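Local coordinates for protein putative oxidoreductase (Bacteroides fragilis NCTC 9343, PDB 3FHL) that probably acts as a nucleotide-dependent oxidoreductase of the Gfo/Idh/MocA family, with an NAD-binding Rossmann domain joined to a C-terminal alpha/beta domain, at residues Gly173-Asp185 / Gly207-Leu219. Residues are numbered along the deposited sequence; the frame is centred on the assembly and turned at random.
Sequences GGLTYNLGSHLID and GGKVDDYFIIHLL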
loop_
_atom_site.group_PDB
_atom_site.type_symbol
_atom_site.label_atom_id
_atom_site.label_comp_id
_atom_site.label_asym_id
_atom_site.label_seq_id
_atom_site.Cartn_x
_atom_site.Cartn_y
_atom_site.Cartn_z
ATOM N N GLY C 173 -15.510 -9.423 -14.142
ATOM C CA GLY C 173 -15.080 -10.657 -13.491
ATOM C C GLY C 173 -13.954 -10.448 -12.489
ATOM O O GLY C 173 -13.835 -11.196 -11.511
ATOM N N GLY C 174 -13.133 -9.428 -12.720
ATOM C CA GLY C 174 -11.941 -9.210 -11.900
ATOM C C GLY C 174 -12.182 -8.646 -10.508
ATOM O O GLY C 174 -13.313 -8.309 -10.145
ATOM N N LEU C 175 -11.104 -8.539 -9.735
ATOM C CA LEU C 175 -11.155 -7.978 -8.384
ATOM C C LEU C 175 -11.447 -6.481 -8.397
ATOM O O LEU C 175 -12.105 -5.974 -7.497
ATOM C CB LEU C 175 -9.826 -8.217 -7.659
ATOM C CG LEU C 175 -9.863 -8.276 -6.131
ATOM C CD1 LEU C 175 -10.877 -9.302 -5.669
ATOM C CD2 LEU C 175 -8.500 -8.603 -5.572
ATOM N N THR C 176 -10.924 -5.788 -9.405
ATOM C CA THR C 176 -11.119 -4.334 -9.565
ATOM C C THR C 176 -12.591 -3.967 -9.759
ATOM O O THR C 176 -13.048 -2.921 -9.277
ATOM C CB THR C 176 -10.276 -3.793 -10.735
ATOM O OG1 THR C 176 -8.908 -4.181 -10.544
ATOM C CG2 THR C 176 -10.338 -2.245 -10.824
ATOM N N TYR C 177 -13.329 -4.826 -10.452
ATOM C CA TYR C 177 -14.787 -4.687 -10.533
ATOM C C TYR C 177 -15.464 -5.142 -9.246
ATOM O O TYR C 177 -16.197 -4.370 -8.643
ATOM C CB TYR C 177 -15.370 -5.461 -11.719
ATOM C CG TYR C 177 -15.471 -4.666 -13.001
ATOM C CD1 TYR C 177 -14.575 -4.891 -14.052
ATOM C CD2 TYR C 177 -16.465 -3.698 -13.173
ATOM C CE1 TYR C 177 -14.660 -4.168 -15.247
ATOM C CE2 TYR C 177 -16.559 -2.963 -14.368
ATOM C CZ TYR C 177 -15.648 -3.206 -15.398
ATOM O OH TYR C 177 -15.718 -2.499 -16.580
ATOM N N ASN C 178 -15.196 -6.379 -8.818
ATOM C CA ASN C 178 -15.911 -6.970 -7.691
ATOM C C ASN C 178 -15.720 -6.258 -6.348
ATOM O O ASN C 178 -16.699 -5.965 -5.669
ATOM C CB ASN C 178 -15.601 -8.465 -7.579
ATOM C CG ASN C 178 -16.237 -9.280 -8.699
ATOM O OD1 ASN C 178 -17.367 -9.015 -9.120
ATOM N ND2 ASN C 178 -15.511 -10.283 -9.182
ATOM N N LEU C 179 -14.473 -5.976 -5.972
ATOM C CA LEU C 179 -14.207 -5.323 -4.692
ATOM C C LEU C 179 -13.856 -3.864 -4.850
ATOM O O LEU C 179 -14.136 -3.058 -3.971
ATOM C CB LEU C 179 -13.092 -6.037 -3.914
ATOM C CG LEU C 179 -13.430 -7.447 -3.414
ATOM C CD1 LEU C 179 -12.283 -7.963 -2.580
ATOM C CD2 LEU C 179 -14.717 -7.441 -2.610
ATOM N N GLY C 180 -13.221 -3.530 -5.965
ATOM C CA GLY C 180 -12.848 -2.151 -6.233
ATOM C C GLY C 180 -14.031 -1.212 -6.319
ATOM O O GLY C 180 -13.930 -0.073 -5.861
ATOM N N SER C 181 -15.143 -1.681 -6.897
ATOM C CA SER C 181 -16.384 -0.895 -6.935
ATOM C C SER C 181 -16.759 -0.390 -5.541
ATOM O O SER C 181 -16.998 0.799 -5.371
ATOM C CB SER C 181 -17.549 -1.681 -7.554
ATOM O OG SER C 181 -17.778 -2.893 -6.846
ATOM N N HIS C 182 -16.745 -1.274 -4.542
ATOM C CA HIS C 182 -17.074 -0.873 -3.168
ATOM C C HIS C 182 -16.126 0.185 -2.603
ATOM O O HIS C 182 -16.567 1.129 -1.951
ATOM C CB HIS C 182 -17.089 -2.080 -2.215
ATOM C CG HIS C 182 -18.083 -3.136 -2.576
ATOM N ND1 HIS C 182 -19.440 -2.971 -2.410
ATOM C CD2 HIS C 182 -17.912 -4.393 -3.052
ATOM C CE1 HIS C 182 -20.063 -4.070 -2.791
ATOM N NE2 HIS C 182 -19.158 -4.949 -3.182
ATOM N N LEU C 183 -14.826 0.027 -2.851
ATOM C CA LEU C 183 -13.815 0.923 -2.277
ATOM C C LEU C 183 -13.829 2.281 -2.942
ATOM O O LEU C 183 -13.640 3.297 -2.278
ATOM C CB LEU C 183 -12.400 0.314 -2.395
ATOM C CG LEU C 183 -12.192 -1.066 -1.742
ATOM C CD1 LEU C 183 -10.730 -1.437 -1.738
ATOM C CD2 LEU C 183 -12.732 -1.102 -0.295
ATOM N N ILE C 184 -13.964 2.277 -4.265
ATOM C CA ILE C 184 -14.062 3.505 -5.041
ATOM C C ILE C 184 -15.322 4.293 -4.657
ATOM O O ILE C 184 -15.248 5.497 -4.423
ATOM C CB ILE C 184 -14.058 3.227 -6.564
ATOM C CG1 ILE C 184 -12.692 2.685 -7.015
ATOM C CG2 ILE C 184 -14.345 4.513 -7.309
ATOM C CD1 ILE C 184 -12.714 1.888 -8.310
ATOM N N ASP C 185 -16.466 3.605 -4.582
ATOM C CA ASP C 185 -17.709 4.254 -4.124
ATOM C C ASP C 185 -17.546 5.004 -2.801
ATOM O O ASP C 185 -17.878 6.192 -2.703
ATOM C CB ASP C 185 -18.845 3.241 -4.015
ATOM C CG ASP C 185 -20.140 3.873 -3.521
ATOM O OD1 ASP C 185 -20.675 4.786 -4.213
ATOM O OD2 ASP C 185 -20.611 3.453 -2.438
ATOM N N GLY C 207 -2.490 -19.769 -12.768
ATOM C CA GLY C 207 -3.716 -20.219 -13.428
ATOM C C GLY C 207 -4.842 -19.199 -13.484
ATOM O O GLY C 207 -5.925 -19.500 -13.995
ATOM N N GLY C 208 -4.592 -17.994 -12.970
ATOM C CA GLY C 208 -5.615 -16.946 -12.899
ATOM C C GLY C 208 -5.933 -16.335 -14.250
ATOM O O GLY C 208 -5.036 -16.131 -15.074
ATOM N N LYS C 209 -7.213 -16.029 -14.460
ATOM C CA LYS C 209 -7.717 -15.541 -15.748
ATOM C C LYS C 209 -8.099 -14.056 -15.709
ATOM O O LYS C 209 -8.101 -13.386 -16.742
ATOM C CB LYS C 209 -8.929 -16.372 -16.186
ATOM C CG LYS C 209 -8.692 -17.878 -16.234
ATOM C CD LYS C 209 -9.987 -18.629 -16.544
ATOM C CE LYS C 209 -9.823 -20.139 -16.377
ATOM N NZ LYS C 209 -11.099 -20.876 -16.633
ATOM N N VAL C 210 -8.440 -13.563 -14.516
ATOM C CA VAL C 210 -8.786 -12.149 -14.290
ATOM C C VAL C 210 -7.932 -11.580 -13.159
ATOM O O VAL C 210 -7.380 -12.347 -12.361
ATOM C CB VAL C 210 -10.298 -11.954 -13.948
ATOM C CG1 VAL C 210 -11.174 -12.221 -15.174
ATOM C CG2 VAL C 210 -10.728 -12.832 -12.773
ATOM N N ASP C 211 -7.828 -10.249 -13.082
ATOM C CA ASP C 211 -7.021 -9.606 -12.042
ATOM C C ASP C 211 -7.434 -10.032 -10.635
ATOM O O ASP C 211 -8.632 -10.174 -10.324
ATOM C CB ASP C 211 -7.002 -8.073 -12.204
ATOM C CG ASP C 211 -8.379 -7.433 -12.014
ATOM O OD1 ASP C 211 -9.212 -7.550 -12.924
ATOM O OD2 ASP C 211 -8.615 -6.796 -10.965
ATOM N N ASP C 212 -6.427 -10.301 -9.811
ATOM C CA ASP C 212 -6.631 -10.702 -8.428
ATOM C C ASP C 212 -5.801 -9.814 -7.514
ATOM O O ASP C 212 -5.536 -10.157 -6.366
ATOM C CB ASP C 212 -6.321 -12.200 -8.229
ATOM C CG ASP C 212 -4.917 -12.604 -8.707
ATOM O OD1 ASP C 212 -4.023 -11.743 -8.807
ATOM O OD2 ASP C 212 -4.700 -13.811 -8.971
ATOM N N TYR C 213 -5.406 -8.656 -8.045
ATOM C CA TYR C 213 -4.663 -7.666 -7.293
ATOM C C TYR C 213 -4.914 -6.331 -7.970
ATOM O O TYR C 213 -4.818 -6.234 -9.191
ATOM C CB TYR C 213 -3.150 -7.948 -7.361
ATOM C CG TYR C 213 -2.299 -6.850 -6.770
ATOM C CD1 TYR C 213 -1.906 -6.905 -5.437
ATOM C CD2 TYR C 213 -1.910 -5.736 -7.535
ATOM C CE1 TYR C 213 -1.157 -5.899 -4.877
ATOM C CE2 TYR C 213 -1.160 -4.712 -6.973
ATOM C CZ TYR C 213 -0.783 -4.816 -5.640
ATOM O OH TYR C 213 -0.041 -3.835 -5.045
ATOM N N PHE C 214 -5.167 -5.298 -7.179
ATOM C CA PHE C 214 -5.119 -3.935 -7.733
ATOM C C PHE C 214 -4.579 -2.978 -6.705
ATOM O O PHE C 214 -4.741 -3.192 -5.501
ATOM C CB PHE C 214 -6.495 -3.488 -8.292
ATOM C CG PHE C 214 -7.567 -3.266 -7.246
ATOM C CD1 PHE C 214 -7.579 -2.115 -6.450
ATOM C CD2 PHE C 214 -8.576 -4.196 -7.072
ATOM C CE1 PHE C 214 -8.558 -1.917 -5.496
ATOM C CE2 PHE C 214 -9.572 -3.995 -6.131
ATOM C CZ PHE C 214 -9.553 -2.854 -5.332
ATOM N N ILE C 215 -3.893 -1.949 -7.177
ATOM C CA ILE C 215 -3.628 -0.776 -6.373
ATOM C C ILE C 215 -4.053 0.435 -7.216
ATOM O O ILE C 215 -3.723 0.513 -8.393
ATOM C CB ILE C 215 -2.155 -0.672 -5.878
ATOM C CG1 ILE C 215 -1.988 0.545 -4.963
ATOM C CG2 ILE C 215 -1.140 -0.665 -7.050
ATOM C CD1 ILE C 215 -0.798 0.471 -4.055
ATOM N N ILE C 216 -4.810 1.343 -6.605
ATOM C CA ILE C 216 -5.352 2.513 -7.293
ATOM C C ILE C 216 -5.065 3.761 -6.496
ATOM O O ILE C 216 -5.291 3.819 -5.289
ATOM C CB ILE C 216 -6.881 2.371 -7.531
ATOM C CG1 ILE C 216 -7.161 1.158 -8.434
ATOM C CG2 ILE C 216 -7.462 3.664 -8.118
ATOM C CD1 ILE C 216 -8.619 0.697 -8.459
ATOM N N HIS C 217 -4.578 4.783 -7.184
ATOM C CA HIS C 217 -4.461 6.095 -6.593
ATOM C C HIS C 217 -5.442 7.019 -7.274
ATOM O O HIS C 217 -5.432 7.134 -8.496
ATOM C CB HIS C 217 -3.037 6.630 -6.735
ATOM C CG HIS C 217 -2.036 5.811 -5.993
ATOM N ND1 HIS C 217 -2.047 5.709 -4.621
ATOM C CD2 HIS C 217 -1.041 5.004 -6.426
ATOM C CE1 HIS C 217 -1.082 4.895 -4.236
ATOM N NE2 HIS C 217 -0.451 4.459 -5.312
ATOM N N LEU C 218 -6.290 7.655 -6.469
ATOM C CA LEU C 218 -7.224 8.664 -6.965
ATOM C C LEU C 218 -6.564 9.991 -6.667
ATOM O O LEU C 218 -6.398 10.380 -5.502
ATOM C CB LEU C 218 -8.596 8.540 -6.283
ATOM C CG LEU C 218 -9.288 7.187 -6.313
ATOM C CD1 LEU C 218 -10.674 7.319 -5.687
ATOM C CD2 LEU C 218 -9.416 6.704 -7.732
ATOM N N LEU C 219 -6.140 10.663 -7.731
ATOM C CA LEU C 219 -5.251 11.807 -7.610
ATOM C C LEU C 219 -6.067 13.090 -7.617
ATOM O O LEU C 219 -6.844 13.320 -8.540
ATOM C CB LEU C 219 -4.210 11.795 -8.751
ATOM C CG LEU C 219 -3.455 10.461 -8.953
ATOM C CD1 LEU C 219 -2.815 10.330 -10.333
ATOM C CD2 LEU C 219 -2.422 10.245 -7.867
#
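Helix-on-sheet packing in the C-terminal alpha/beta domain of this Gfo/Idh/MocA-family protein brings the helical segment 173-185 onto strand 213-219 of the large mixed sheet, with Asp211, just before the strand, gripping the start of the first helical turn and Phe214 packing beyond it. Helix 180-185 runs nearly parallel to the strand, their axes 18° apart. The other face of the strand meets the second subunit, where Tyr213 OH hydrogen-bonds Glu148 OE2 of that subunit. Gly174 is the N-cap residue, and the two amides that follow it are taken by Asp211: Leu175 N donates to the backbone O of Asp211 at 3.0 Å, and Thr176 N meets the syn lone pair of Asp211 OD2. Thr176 OG1 reaches the same OD2 at 2.7 Å from above the carboxylate plane, so two donors of one residue hold this oxygen, while Tyr342 of helix 328-347 bonds OD1. The N-terminal end of the helix would probably favour a charged carboxylate here. With CG set between the backbone N and the carbonyl carbon (chi1 69°), the Phe214 ring points from the strand to the junction of helices 175-178 and 180-185, where CZ lies 3.5 Å from Gly180 CA and Leu183 CD1 approaches the ring edge. Farther along, Ile216 CD1 packs against Thr176 CG2 at 4.1 Å and Ile184 CD1 at 4.3 Å.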